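Local coordinates for protein HTLV-2 integrase catalytic core domain (Human T-cell leukemia virus 2, PDB 6QBT) that probably inserts the reverse-transcribed viral DNA into host chromosomal DNA, as the magnesium-binding catalytic core of a retroviral integrase, at residues 108-119 / 128-139. Sequence-based numbering, arbitrary orientation.
Sequences TNGIIKNLLNKY and LDNAINKALWTL
Tyr119 reaches from the 108-119 helix over the 128-139 helix and sits as a knob among Ala131, Lys134, Ala135 and Thr138. Lys134 covers one face of its ring. CB of Lys134 lies 3.9 Å from the ring centroid and 7° off the normal, a CH-pi contact. At the ring edge, Tyr119 OH donates a short hydrogen bond of 2.5 Å to Thr138 OG1. That hydroxyl in turn donates to Lys134 O, 2.7 Å from OG1, from above the carbonyl plane. The backbone N of Thr138 reaches the same oxygen from the other face. The relay thus ties the tyrosine to a turn of the facing helix. The Lys134 chain is bent at its third torsion, and a water joins its NZ to the backbone O of Tyr119.

The rest of the interface is apolar. Ala135 lets the helices come close, with its CB 3.8 Å from CB of Leu115. Leu139 is the knob from the other side, set among Thr108, Ile111, Ile112 and Leu115. Its branches divide: CD1 meets CG2 of Ile111, while CD2 lies 3.4 Å from CD1 of Ile112, a tight fit. The CG of Leu116 is anti to the backbone N (chi1 -173°), which carries CD1 to the 128-139 helix. There it lies 3.4 Å from CD1 of Ile132, the two side chains running side by side. It also touches CB of Ala131.

Leu115, Tyr119 and Thr138 also pack on a second subunit, through its Tyr87 and Leu55. Leu128, Leu136 and Leu139 reach strand 37-42 of their own chain. The axes of segments 108-119 and 128-139 approach to 8.3 Å, with 129° between their N-to-C directions. This is a knobs-into-holes helix pair packed against the central sheet of the RNase H-like integrase core.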
ATOM      1  N   THR A 108      15.646 -17.243   4.670  1.00 34.63           N
ATOM      2  CA  THR A 108      14.466 -16.487   4.286  1.00 36.27           C
ATOM      3  C   THR A 108      13.867 -16.951   2.923  1.00 37.11           C
ATOM      4  O   THR A 108      12.654 -17.110   2.804  1.00 37.85           O
ATOM      5  CB  THR A 108      14.732 -14.966   4.245  1.00 37.41           C
ATOM      6  OG1 THR A 108      15.165 -14.528   5.538  1.00 37.15           O
ATOM      7  CG2 THR A 108      13.446 -14.213   3.876  1.00 35.35           C
ATOM      8  N   ASN A 109      14.715 -17.192   1.927  1.00 37.72           N
ATOM      9  CA  ASN A 109      14.290 -17.818   0.668  1.00 37.73           C
ATOM     10  C   ASN A 109      13.471 -19.062   0.915  1.00 37.07           C
ATOM     11  O   ASN A 109      12.387 -19.207   0.348  1.00 38.01           O
ATOM     12  CB  ASN A 109      15.478 -18.218  -0.198  1.00 37.84           C
ATOM     13  CG  ASN A 109      16.236 -17.021  -0.765  1.00 39.83           C
ATOM     14  OD1 ASN A 109      15.750 -15.886  -0.759  1.00 39.63           O
ATOM     15  ND2 ASN A 109      17.430 -17.279  -1.281  1.00 38.17           N
ATOM     16  N   GLY A 110      13.988 -19.940   1.768  1.00 34.01           N
ATOM     17  CA  GLY A 110      13.354 -21.228   2.053  1.00 33.53           C
ATOM     18  C   GLY A 110      12.003 -21.052   2.716  1.00 34.45           C
ATOM     19  O   GLY A 110      11.052 -21.750   2.397  1.00 34.99           O
ATOM     20  N   ILE A 111      11.897 -20.091   3.621  1.00 35.94           N
ATOM     21  CA  ILE A 111      10.629 -19.869   4.302  1.00 39.02           C
ATOM     22  C   ILE A 111       9.603 -19.280   3.300  1.00 40.00           C
ATOM     23  O   ILE A 111       8.422 -19.723   3.235  1.00 38.46           O
ATOM     24  CB  ILE A 111      10.819 -18.972   5.550  1.00 41.38           C
ATOM     25  CG1 ILE A 111      11.726 -19.689   6.564  1.00 41.80           C
ATOM     26  CG2 ILE A 111       9.471 -18.623   6.186  1.00 39.78           C
ATOM     27  CD1 ILE A 111      12.425 -18.753   7.516  1.00 43.47           C
ATOM     28  N   ILE A 112      10.072 -18.320   2.497  1.00 40.00           N
ATOM     29  CA  ILE A 112       9.253 -17.758   1.422  1.00 41.11           C
ATOM     30  C   ILE A 112       8.743 -18.862   0.497  1.00 39.06           C
ATOM     31  O   ILE A 112       7.531 -18.967   0.302  1.00 38.73           O
ATOM     32  CB  ILE A 112      10.003 -16.680   0.619  1.00 42.91           C
ATOM     33  CG1 ILE A 112      10.219 -15.444   1.487  1.00 47.50           C
ATOM     34  CG2 ILE A 112       9.225 -16.304  -0.642  1.00 42.23           C
ATOM     35  CD1 ILE A 112       8.919 -14.768   1.922  1.00 53.99           C
ATOM     36  N   LYS A 113       9.651 -19.703  -0.012  1.00 36.58           N
ATOM     37  CA  LYS A 113       9.264 -20.745  -0.946  1.00 36.36           C
ATOM     38  C   LYS A 113       8.286 -21.748  -0.349  1.00 35.52           C
ATOM     39  O   LYS A 113       7.366 -22.171  -1.040  1.00 35.63           O
ATOM     40  CB  LYS A 113      10.482 -21.442  -1.564  1.00 37.72           C
ATOM     41  CG  LYS A 113      11.254 -20.517  -2.497  1.00 37.65           C
ATOM     42  CD  LYS A 113      12.441 -21.198  -3.160  1.00 37.97           C
ATOM     43  CE  LYS A 113      13.252 -20.142  -3.921  1.00 39.35           C
ATOM     44  NZ  LYS A 113      14.508 -20.640  -4.558  1.00 38.16           N
ATOM     45  N   ASN A 114       8.447 -22.101   0.922  1.00 36.79           N
ATOM     46  CA  ASN A 114       7.483 -23.000   1.565  1.00 38.33           C
ATOM     47  C   ASN A 114       6.097 -22.361   1.669  1.00 38.21           C
ATOM     48  O   ASN A 114       5.103 -23.044   1.431  1.00 36.57           O
ATOM     49  CB  ASN A 114       7.954 -23.487   2.935  1.00 41.73           C
ATOM     50  CG  ASN A 114       8.952 -24.640   2.841  1.00 49.66           C
ATOM     51  OD1 ASN A 114       9.628 -24.852   1.821  1.00 55.35           O
ATOM     52  ND2 ASN A 114       9.052 -25.395   3.913  1.00 54.81           N
ATOM     53  N   LEU A 115       6.022 -21.063   1.996  1.00 37.57           N
ATOM     54  CA  LEU A 115       4.724 -20.385   2.071  1.00 36.80           C
ATOM     55  C   LEU A 115       4.113 -20.235   0.675  1.00 38.06           C
ATOM     56  O   LEU A 115       2.915 -20.505   0.481  1.00 38.85           O
ATOM     57  CB  LEU A 115       4.844 -19.016   2.755  1.00 38.10           C
ATOM     58  CG  LEU A 115       4.955 -19.072   4.285  1.00 37.22           C
ATOM     59  CD1 LEU A 115       5.415 -17.724   4.828  1.00 36.53           C
ATOM     60  CD2 LEU A 115       3.647 -19.532   4.932  1.00 36.56           C
ATOM     61  N   LEU A 116       4.944 -19.840  -0.284  1.00 36.49           N
ATOM     62  CA  LEU A 116       4.550 -19.746  -1.691  1.00 39.84           C
ATOM     63  C   LEU A 116       3.965 -21.068  -2.230  1.00 41.09           C
ATOM     64  O   LEU A 116       2.894 -21.071  -2.858  1.00 43.75           O
ATOM     65  CB  LEU A 116       5.766 -19.323  -2.518  1.00 42.59           C
ATOM     66  CG  LEU A 116       5.679 -18.975  -3.993  1.00 46.52           C
ATOM     67  CD1 LEU A 116       4.799 -17.759  -4.214  1.00 51.55           C
ATOM     68  CD2 LEU A 116       7.072 -18.663  -4.498  1.00 46.80           C
ATOM     69  N   ASN A 117       4.638 -22.186  -1.967  1.00 38.21           N
ATOM     70  CA  ASN A 117       4.109 -23.502  -2.359  1.00 38.12           C
ATOM     71  C   ASN A 117       2.783 -23.845  -1.689  1.00 36.40           C
ATOM     72  O   ASN A 117       1.875 -24.378  -2.330  1.00 37.06           O
ATOM     73  CB  ASN A 117       5.119 -24.613  -2.066  1.00 39.16           C
ATOM     74  CG  ASN A 117       6.350 -24.532  -2.951  1.00 43.34           C
ATOM     75  OD1 ASN A 117       6.329 -23.942  -4.029  1.00 47.77           O
ATOM     76  ND2 ASN A 117       7.429 -25.129  -2.501  1.00 43.35           N
ATOM     77  N   LYS A 118       2.664 -23.532  -0.408  1.00 36.03           N
ATOM     78  CA  LYS A 118       1.447 -23.830   0.324  1.00 36.26           C
ATOM     79  C   LYS A 118       0.291 -23.028  -0.267  1.00 35.86           C
ATOM     80  O   LYS A 118      -0.768 -23.575  -0.542  1.00 31.57           O
ATOM     81  CB  LYS A 118       1.639 -23.513   1.787  1.00 39.43           C
ATOM     82  CG  LYS A 118       0.473 -23.953   2.665  1.00 46.34           C
ATOM     83  CD  LYS A 118       0.036 -22.832   3.618  1.00 49.91           C
ATOM     84  CE  LYS A 118      -1.300 -23.125   4.303  1.00 51.90           C
ATOM     85  NZ  LYS A 118      -2.026 -21.834   4.538  1.00 53.90           N
ATOM     86  N   TYR A 119       0.507 -21.734  -0.503  1.00 35.38           N
ATOM     87  CA  TYR A 119      -0.542 -20.901  -1.099  1.00 35.99           C
ATOM     88  C   TYR A 119      -0.908 -21.307  -2.545  1.00 36.36           C
ATOM     89  O   TYR A 119      -2.072 -21.174  -2.947  1.00 34.79           O
ATOM     90  CB  TYR A 119      -0.190 -19.399  -1.008  1.00 35.17           C
ATOM     91  CG  TYR A 119      -0.392 -18.829   0.385  1.00 33.91           C
ATOM     92  CD1 TYR A 119      -1.663 -18.824   0.991  1.00 32.39           C
ATOM     93  CD2 TYR A 119       0.680 -18.288   1.101  1.00 34.09           C
ATOM     94  CE1 TYR A 119      -1.845 -18.310   2.269  1.00 31.31           C
ATOM     95  CE2 TYR A 119       0.505 -17.778   2.380  1.00 33.51           C
ATOM     96  CZ  TYR A 119      -0.754 -17.792   2.958  1.00 32.40           C
ATOM     97  OH  TYR A 119      -0.893 -17.282   4.225  1.00 35.02           O
ATOM     98  N   LEU A 128       0.304 -16.799  -9.759  1.00 41.77           N
ATOM     99  CA  LEU A 128       1.536 -16.774  -8.945  1.00 40.40           C
ATOM    100  C   LEU A 128       1.717 -15.519  -8.071  1.00 39.72           C
ATOM    101  O   LEU A 128       2.149 -15.606  -6.920  1.00 39.08           O
ATOM    102  CB  LEU A 128       2.754 -16.914  -9.872  1.00 40.34           C
ATOM    103  CG  LEU A 128       4.162 -16.834  -9.268  1.00 39.88           C
ATOM    104  CD1 LEU A 128       4.292 -17.875  -8.165  1.00 40.16           C
ATOM    105  CD2 LEU A 128       5.250 -17.026 -10.326  1.00 40.64           C
ATOM    106  N   ASP A 129       1.413 -14.355  -8.626  1.00 40.99           N
ATOM    107  CA  ASP A 129       1.545 -13.092  -7.888  1.00 43.35           C
ATOM    108  C   ASP A 129       0.759 -13.037  -6.600  1.00 38.87           C
ATOM    109  O   ASP A 129       1.267 -12.550  -5.626  1.00 36.59           O
ATOM    110  CB  ASP A 129       1.194 -11.883  -8.758  1.00 47.64           C
ATOM    111  CG  ASP A 129       2.424 -11.265  -9.395  1.00 55.22           C
ATOM    112  OD1 ASP A 129       3.380 -10.897  -8.654  1.00 63.07           O
ATOM    113  OD2 ASP A 129       2.446 -11.163 -10.633  1.00 58.86           O
ATOM    114  N   ASN A 130      -0.468 -13.555  -6.608  1.00 38.52           N
ATOM    115  CA  ASN A 130      -1.254 -13.695  -5.386  1.00 35.92           C
ATOM    116  C   ASN A 130      -0.525 -14.522  -4.310  1.00 34.26           C
ATOM    117  O   ASN A 130      -0.531 -14.144  -3.144  1.00 35.45           O
ATOM    118  CB  ASN A 130      -2.599 -14.350  -5.655  1.00 35.84           C
ATOM    119  CG  ASN A 130      -3.478 -13.542  -6.584  1.00 36.70           C
ATOM    120  OD1 ASN A 130      -2.982 -12.937  -7.541  1.00 36.45           O
ATOM    121  ND2 ASN A 130      -4.796 -13.561  -6.331  1.00 31.69           N
ATOM    122  N   ALA A 131       0.086 -15.635  -4.696  1.00 32.83           N
ATOM    123  CA  ALA A 131       0.723 -16.538  -3.729  1.00 34.68           C
ATOM    124  C   ALA A 131       1.959 -15.900  -3.108  1.00 36.28           C
ATOM    125  O   ALA A 131       2.181 -16.022  -1.900  1.00 37.76           O
ATOM    126  CB  ALA A 131       1.069 -17.864  -4.389  1.00 36.59           C
ATOM    127  N   ILE A 132       2.719 -15.191  -3.944  1.00 36.33           N
ATOM    128  CA  ILE A 132       3.896 -14.429  -3.547  1.00 37.59           C
ATOM    129  C   ILE A 132       3.441 -13.390  -2.540  1.00 37.90           C
ATOM    130  O   ILE A 132       4.036 -13.251  -1.475  1.00 35.22           O
ATOM    131  CB  ILE A 132       4.515 -13.680  -4.776  1.00 41.90           C
ATOM    132  CG1 ILE A 132       5.035 -14.664  -5.858  1.00 45.84           C
ATOM    133  CG2 ILE A 132       5.588 -12.666  -4.375  1.00 41.14           C
ATOM    134  CD1 ILE A 132       6.432 -15.192  -5.631  1.00 47.13           C
ATOM    135  N   ASN A 133       2.371 -12.663  -2.875  1.00 37.39           N
ATOM    136  CA  ASN A 133       1.907 -11.566  -2.014  1.00 34.90           C
ATOM    137  C   ASN A 133       1.503 -12.098  -0.632  1.00 34.43           C
ATOM    138  O   ASN A 133       1.943 -11.593   0.412  1.00 36.13           O
ATOM    139  CB  ASN A 133       0.747 -10.806  -2.655  1.00 32.14           C
ATOM    140  CG  ASN A 133       0.587  -9.431  -2.085  1.00 32.65           C
ATOM    141  OD1 ASN A 133       1.547  -8.680  -1.974  1.00 35.41           O
ATOM    142  ND2 ASN A 133      -0.609  -9.097  -1.679  1.00 31.56           N
ATOM    143  N   LYS A 134       0.701 -13.147  -0.634  1.00 32.56           N
ATOM    144  CA  LYS A 134       0.226 -13.722   0.607  1.00 32.68           C
ATOM    145  C   LYS A 134       1.382 -14.359   1.390  1.00 33.15           C
ATOM    146  O   LYS A 134       1.429 -14.250   2.602  1.00 32.24           O
ATOM    147  CB  LYS A 134      -0.879 -14.709   0.338  1.00 31.15           C
ATOM    148  CG  LYS A 134      -2.123 -14.033  -0.198  1.00 30.44           C
ATOM    149  CD  LYS A 134      -3.220 -15.055  -0.418  1.00 31.39           C
ATOM    150  CE  LYS A 134      -2.908 -15.989  -1.581  1.00 32.33           C
ATOM    151  NZ  LYS A 134      -4.107 -16.760  -1.964  1.00 32.11           N
ATOM    152  N   ALA A 135       2.354 -14.943   0.692  1.00 36.22           N
ATOM    153  CA  ALA A 135       3.574 -15.428   1.358  1.00 36.62           C
ATOM    154  C   ALA A 135       4.292 -14.288   2.060  1.00 36.23           C
ATOM    155  O   ALA A 135       4.627 -14.404   3.247  1.00 35.60           O
ATOM    156  CB  ALA A 135       4.513 -16.131   0.382  1.00 35.30           C
ATOM    157  N   LEU A 136       4.495 -13.200   1.323  1.00 34.32           N
ATOM    158  CA  LEU A 136       5.180 -12.015   1.838  1.00 36.46           C
ATOM    159  C   LEU A 136       4.528 -11.421   3.115  1.00 37.03           C
ATOM    160  O   LEU A 136       5.176 -11.244   4.162  1.00 36.20           O
ATOM    161  CB  LEU A 136       5.290 -10.974   0.716  1.00 36.94           C
ATOM    162  CG  LEU A 136       5.713  -9.546   1.050  1.00 38.29           C
ATOM    163  CD1 LEU A 136       7.100  -9.597   1.648  1.00 41.51           C
ATOM    164  CD2 LEU A 136       5.645  -8.632  -0.175  1.00 36.83           C
ATOM    165  N   TRP A 137       3.238 -11.146   3.029  1.00 36.68           N
ATOM    166  CA  TRP A 137       2.522 -10.560   4.152  1.00 36.49           C
ATOM    167  C   TRP A 137       2.369 -11.535   5.322  1.00 36.54           C
ATOM    168  O   TRP A 137       2.486 -11.129   6.493  1.00 37.99           O
ATOM    169  CB  TRP A 137       1.177  -9.984   3.696  1.00 35.73           C
ATOM    170  CG  TRP A 137       1.389  -8.731   2.939  1.00 36.21           C
ATOM    171  CD1 TRP A 137       1.528  -8.597   1.594  1.00 37.92           C
ATOM    172  CD2 TRP A 137       1.528  -7.433   3.490  1.00 35.14           C
ATOM    173  NE1 TRP A 137       1.726  -7.272   1.263  1.00 39.09           N
ATOM    174  CE2 TRP A 137       1.751  -6.536   2.412  1.00 36.86           C
ATOM    175  CE3 TRP A 137       1.494  -6.935   4.788  1.00 34.70           C
ATOM    176  CZ2 TRP A 137       1.933  -5.165   2.598  1.00 35.31           C
ATOM    177  CZ3 TRP A 137       1.674  -5.590   4.985  1.00 34.15           C
ATOM    178  CH2 TRP A 137       1.883  -4.709   3.885  1.00 35.77           C
ATOM    179  N   THR A 138       2.145 -12.804   5.017  1.00 36.15           N
ATOM    180  CA  THR A 138       2.082 -13.831   6.041  1.00 35.39           C
ATOM    181  C   THR A 138       3.408 -13.899   6.820  1.00 36.82           C
ATOM    182  O   THR A 138       3.407 -13.924   8.058  1.00 35.78           O
ATOM    183  CB  THR A 138       1.730 -15.225   5.452  1.00 35.69           C
ATOM    184  OG1 THR A 138       0.414 -15.196   4.868  1.00 32.37           O
ATOM    185  CG2 THR A 138       1.755 -16.320   6.550  1.00 37.28           C
ATOM    186  N   LEU A 139       4.536 -13.928   6.122  1.00 35.96           N
ATOM    187  CA  LEU A 139       5.804 -14.034   6.825  1.00 35.92           C
ATOM    188  C   LEU A 139       6.079 -12.800   7.718  1.00 34.90           C
ATOM    189  O   LEU A 139       6.499 -12.958   8.871  1.00 36.04           O
ATOM    190  CB  LEU A 139       6.950 -14.247   5.837  1.00 37.83           C
ATOM    191  CG  LEU A 139       8.369 -14.401   6.422  1.00 38.34           C
ATOM    192  CD1 LEU A 139       8.463 -15.553   7.412  1.00 38.72           C
ATOM    193  CD2 LEU A 139       9.347 -14.605   5.287  1.00 38.05           C
TER
HETATM  194  O   HOH W   1      -2.444 -18.505  -3.581  1.00 44.86           O